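Long-range contact in beta-ketoacyl-[acyl-carrier-protein] synthase FabY (Pseudomonas aeruginosa, PDB 4CW4), which catalyses the condensation of acetyl-CoA with malonyl-ACP to give acetoacetyl-ACP, the primer that starts fatty acid synthesis: residues A388-K400 with G409-A421. Numbering follows the deposited sequence.
Sequences AVTDVFINADGFK and GNYLTVAKAVASA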
loop_
_atom_site.group_PDB
_atom_site.type_symbol
_atom_site.label_atom_id
_atom_site.label_comp_id
_atom_site.label_asym_id
_atom_site.label_seq_id
_atom_site.Cartn_x
_atom_site.Cartn_y
_atom_site.Cartn_z
ATOM N N ALA A 388 17.613 -14.115 13.730
ATOM C CA ALA A 388 17.564 -12.676 14.016
ATOM C C ALA A 388 17.652 -11.919 12.701
ATOM O O ALA A 388 18.231 -12.407 11.734
ATOM C CB ALA A 388 18.700 -12.261 14.934
ATOM N N VAL A 389 17.049 -10.747 12.640
ATOM C CA VAL A 389 17.103 -9.954 11.439
ATOM C C VAL A 389 17.746 -8.609 11.768
ATOM O O VAL A 389 17.276 -7.899 12.638
ATOM C CB VAL A 389 15.717 -9.756 10.832
ATOM C CG1 VAL A 389 15.845 -8.903 9.621
ATOM C CG2 VAL A 389 15.113 -11.085 10.438
ATOM N N THR A 390 18.836 -8.288 11.074
ATOM C CA THR A 390 19.667 -7.143 11.433
ATOM C C THR A 390 19.522 -5.954 10.495
ATOM O O THR A 390 19.765 -4.828 10.903
ATOM C CB THR A 390 21.144 -7.537 11.527
ATOM O OG1 THR A 390 21.512 -8.292 10.387
ATOM C CG2 THR A 390 21.408 -8.373 12.772
ATOM N N ASP A 391 19.135 -6.182 9.250
ATOM C CA ASP A 391 19.031 -5.096 8.295
ATOM C C ASP A 391 18.214 -5.522 7.108
ATOM O O ASP A 391 18.229 -6.705 6.710
ATOM C CB ASP A 391 20.403 -4.683 7.755
ATOM C CG ASP A 391 21.092 -3.595 8.591
ATOM O OD1 ASP A 391 20.513 -2.496 8.829
ATOM O OD2 ASP A 391 22.231 -3.857 9.011
ATOM N N VAL A 392 17.548 -4.533 6.522
ATOM C CA VAL A 392 17.025 -4.611 5.175
ATOM C C VAL A 392 17.421 -3.336 4.468
ATOM O O VAL A 392 17.221 -2.233 4.988
ATOM C CB VAL A 392 15.481 -4.729 5.159
ATOM C CG1 VAL A 392 14.918 -4.568 3.731
ATOM C CG2 VAL A 392 15.038 -6.068 5.765
ATOM N N PHE A 393 17.980 -3.493 3.282
ATOM C CA PHE A 393 18.338 -2.360 2.442
ATOM C C PHE A 393 17.474 -2.323 1.202
ATOM O O PHE A 393 17.223 -3.344 0.557
ATOM C CB PHE A 393 19.816 -2.420 2.095
ATOM C CG PHE A 393 20.700 -2.306 3.307
ATOM C CD1 PHE A 393 20.809 -1.110 3.998
ATOM C CD2 PHE A 393 21.376 -3.406 3.784
ATOM C CE1 PHE A 393 21.589 -1.030 5.140
ATOM C CE2 PHE A 393 22.159 -3.326 4.918
ATOM C CZ PHE A 393 22.277 -2.133 5.588
ATOM N N ILE A 394 17.009 -1.118 0.892
ATOM C CA ILE A 394 16.092 -0.864 -0.192
ATOM C C ILE A 394 16.661 0.256 -1.056
ATOM O O ILE A 394 17.028 1.313 -0.546
ATOM C CB ILE A 394 14.723 -0.413 0.364
ATOM C CG1 ILE A 394 14.047 -1.578 1.109
ATOM C CG2 ILE A 394 13.829 0.121 -0.747
ATOM C CD1 ILE A 394 12.807 -1.184 1.935
ATOM N N ASN A 395 16.728 0.028 -2.356
ATOM C CA ASN A 395 17.251 1.009 -3.304
ATOM C C ASN A 395 16.487 0.915 -4.614
ATOM O O ASN A 395 16.285 -0.182 -5.148
ATOM C CB ASN A 395 18.738 0.766 -3.587
ATOM C CG ASN A 395 19.603 1.025 -2.374
ATOM O OD1 ASN A 395 19.867 0.107 -1.574
ATOM N ND2 ASN A 395 20.034 2.278 -2.210
ATOM N N ALA A 396 16.092 2.071 -5.141
ATOM C CA ALA A 396 15.410 2.157 -6.427
ATOM C C ALA A 396 16.448 2.126 -7.560
ATOM O O ALA A 396 17.642 1.924 -7.320
ATOM C CB ALA A 396 14.538 3.414 -6.487
ATOM N N ASP A 397 15.993 2.313 -8.791
ATOM C CA ASP A 397 16.804 2.031 -9.969
ATOM C C ASP A 397 17.348 3.283 -10.659
ATOM O O ASP A 397 18.053 3.171 -11.645
ATOM C CB ASP A 397 15.957 1.276 -10.999
ATOM C CG ASP A 397 15.755 -0.183 -10.660
ATOM O OD1 ASP A 397 16.505 -0.759 -9.830
ATOM O OD2 ASP A 397 14.825 -0.774 -11.264
ATOM N N GLY A 398 17.001 4.468 -10.170
ATOM C CA GLY A 398 17.329 5.689 -10.875
ATOM C C GLY A 398 16.364 5.894 -12.030
ATOM O O GLY A 398 15.241 5.351 -12.033
ATOM N N PHE A 399 16.771 6.675 -13.027
ATOM C CA PHE A 399 15.900 6.886 -14.177
ATOM C C PHE A 399 15.635 5.576 -14.920
ATOM O O PHE A 399 16.515 4.719 -15.026
ATOM C CB PHE A 399 16.486 7.931 -15.116
ATOM C CG PHE A 399 16.490 9.315 -14.541
ATOM C CD1 PHE A 399 15.292 9.941 -14.230
ATOM C CD2 PHE A 399 17.673 10.004 -14.332
ATOM C CE1 PHE A 399 15.270 11.227 -13.722
ATOM C CE2 PHE A 399 17.655 11.288 -13.825
ATOM C CZ PHE A 399 16.450 11.892 -13.515
ATOM N N LYS A 400 14.410 5.417 -15.415
ATOM C CA LYS A 400 14.015 4.208 -16.136
ATOM C C LYS A 400 13.391 4.547 -17.479
ATOM O O LYS A 400 13.029 5.697 -17.737
ATOM C CB LYS A 400 13.020 3.370 -15.311
ATOM C CG LYS A 400 13.554 2.911 -13.942
ATOM C CD LYS A 400 12.541 2.061 -13.153
ATOM C CE LYS A 400 12.324 0.661 -13.753
ATOM N NZ LYS A 400 13.542 -0.201 -13.655
ATOM N N GLY A 409 19.260 -0.888 -8.927
ATOM C CA GLY A 409 19.136 -0.737 -7.491
ATOM C C GLY A 409 19.529 -1.983 -6.716
ATOM O O GLY A 409 20.015 -1.902 -5.587
ATOM N N ASN A 410 19.289 -3.152 -7.295
ATOM C CA ASN A 410 19.577 -4.391 -6.584
ATOM C C ASN A 410 21.092 -4.607 -6.389
ATOM O O ASN A 410 21.490 -5.312 -5.473
ATOM C CB ASN A 410 18.902 -5.562 -7.307
ATOM C CG ASN A 410 18.798 -6.830 -6.477
ATOM O OD1 ASN A 410 18.874 -7.910 -7.043
ATOM N ND2 ASN A 410 18.546 -6.723 -5.196
ATOM N N TYR A 411 21.937 -3.949 -7.187
ATOM C CA TYR A 411 23.377 -3.973 -6.913
ATOM C C TYR A 411 23.649 -3.395 -5.534
ATOM O O TYR A 411 24.434 -3.918 -4.757
ATOM C CB TYR A 411 24.171 -3.193 -7.967
ATOM C CG TYR A 411 24.379 -3.931 -9.270
ATOM C CD1 TYR A 411 23.439 -3.845 -10.292
ATOM C CD2 TYR A 411 25.517 -4.708 -9.485
ATOM C CE1 TYR A 411 23.616 -4.515 -11.486
ATOM C CE2 TYR A 411 25.703 -5.383 -10.685
ATOM C CZ TYR A 411 24.737 -5.284 -11.677
ATOM O OH TYR A 411 24.879 -5.931 -12.883
ATOM N N LEU A 412 23.000 -2.270 -5.269
ATOM C CA LEU A 412 23.183 -1.530 -4.033
ATOM C C LEU A 412 22.635 -2.297 -2.827
ATOM O O LEU A 412 23.293 -2.360 -1.789
ATOM C CB LEU A 412 22.521 -0.161 -4.130
ATOM C CG LEU A 412 23.282 0.911 -4.921
ATOM C CD1 LEU A 412 23.590 0.507 -6.346
ATOM C CD2 LEU A 412 22.498 2.206 -4.908
ATOM N N THR A 413 21.444 -2.886 -2.960
ATOM C CA THR A 413 20.862 -3.592 -1.822
ATOM C C THR A 413 21.694 -4.819 -1.447
ATOM O O THR A 413 21.937 -5.064 -0.270
ATOM C CB THR A 413 19.373 -3.981 -2.026
ATOM O OG1 THR A 413 19.227 -5.010 -3.013
ATOM C CG2 THR A 413 18.541 -2.781 -2.463
ATOM N N VAL A 414 22.123 -5.595 -2.433
ATOM C CA VAL A 414 22.905 -6.792 -2.139
ATOM C C VAL A 414 24.271 -6.426 -1.546
ATOM O O VAL A 414 24.695 -7.002 -0.554
ATOM C CB VAL A 414 23.061 -7.702 -3.379
ATOM C CG1 VAL A 414 23.924 -8.916 -3.050
ATOM C CG2 VAL A 414 21.667 -8.145 -3.888
ATOM N N ALA A 415 24.945 -5.454 -2.149
ATOM C CA ALA A 415 26.249 -5.025 -1.655
ATOM C C ALA A 415 26.139 -4.539 -0.220
ATOM O O ALA A 415 26.943 -4.933 0.637
ATOM C CB ALA A 415 26.839 -3.941 -2.541
ATOM N N LYS A 416 25.172 -3.666 0.055
ATOM C CA LYS A 416 25.039 -3.131 1.417
ATOM C C LYS A 416 24.684 -4.242 2.406
ATOM O O LYS A 416 25.138 -4.240 3.556
ATOM C CB LYS A 416 23.985 -2.025 1.488
ATOM C CG LYS A 416 24.370 -0.758 0.775
ATOM C CD LYS A 416 23.292 0.296 0.898
ATOM C CE LYS A 416 23.214 0.847 2.305
ATOM N NZ LYS A 416 22.164 1.878 2.483
ATOM N N ALA A 417 23.871 -5.198 1.964
ATOM C CA ALA A 417 23.480 -6.303 2.854
ATOM C C ALA A 417 24.702 -7.134 3.255
ATOM O O ALA A 417 24.905 -7.448 4.435
ATOM C CB ALA A 417 22.412 -7.183 2.192
ATOM N N VAL A 418 25.506 -7.501 2.269
ATOM C CA VAL A 418 26.708 -8.269 2.533
ATOM C C VAL A 418 27.672 -7.486 3.451
ATOM O O VAL A 418 28.174 -8.037 4.435
ATOM C CB VAL A 418 27.378 -8.728 1.219
ATOM C CG1 VAL A 418 28.676 -9.468 1.512
ATOM C CG2 VAL A 418 26.429 -9.660 0.448
ATOM N N ALA A 419 27.892 -6.205 3.165
ATOM C CA ALA A 419 28.789 -5.413 3.992
ATOM C C ALA A 419 28.281 -5.382 5.432
ATOM O O ALA A 419 29.075 -5.459 6.382
ATOM C CB ALA A 419 28.913 -3.994 3.452
ATOM N N SER A 420 26.966 -5.264 5.607
ATOM C CA SER A 420 26.409 -5.158 6.951
ATOM C C SER A 420 26.641 -6.461 7.717
ATOM O O SER A 420 26.952 -6.439 8.913
ATOM C CB SER A 420 24.929 -4.787 6.926
ATOM O OG SER A 420 24.120 -5.862 6.498
ATOM N N ALA A 421 26.518 -7.592 7.012
ATOM C CA ALA A 421 26.742 -8.881 7.632
ATOM C C ALA A 421 28.217 -9.045 8.021
ATOM O O ALA A 421 28.526 -9.592 9.071
ATOM C CB ALA A 421 26.284 -10.016 6.710
HETATM O O HOH W 1 23.046 -6.572 8.971
HETATM O O HOH W 2 20.006 1.056 0.961
#
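Phe393, Asn395 and Asp397 fasten a strand and the loop after it to helix 409-421 in a buried strand-helix contact at the dimer interface of the ketosynthase core. The segments run nearly antiparallel (159°), with axes 7.3 Å apart. Phe393 lies across Lys416, whose CB makes a CH-pi contact over one face, 3.9 Å from the ring centroid. The lysine chain bends at chi3 (71°), which brings CE back against the ring at CD1, while Ser420 CB sits at the ring edge. The methyl CG2 of Thr413 touches the strand carbonyl Phe393 O at 3.3 Å and, past the end of the strand, the side-chain Asn395 OD1. The side chains of Asn395 and Leu412 cross at about a right angle, Asn395 CG 3.6 Å from Leu412 CB. Water bridges Asn395 OD1 to Lys416 NZ. A second water donates to Asp391 OD2 and Ser420 OG and also bonds Thr390 OG1. In the second subunit, Val276 O accepts a hydrogen bond from Asn395 ND2, while Asp220 and Arg633 form salt bridges with Lys416 NZ and Asp391 OD2.

Gly409 N gives Asp397 OD1 a 2.9 Å hydrogen bond, met on the anti side of the carboxylate and 22° out of its plane. Lys400 NZ holds OD2 in a salt bridge. Thr413 OG1 is hydrogen-bonded to Ser546 OG and Asp397 OD1 to Asn544 ND2, so three partners, Gly409 N, Lys400 NZ and Asn544 ND2, fix the carboxylate. Gly409 CA packs 3.1 Å from Ala396 O, a buried carbonyl with no polar partner. Helix 409-421, on the outer side of strand 388-394, and helix 288-301, in the central layer, thus give three of the five alpha-beta-alpha-beta-alpha layers of the thiolase fold; Asn410 of helix 409-421 lies about 6 Å, side chain to side chain, from the predicted active-site His439.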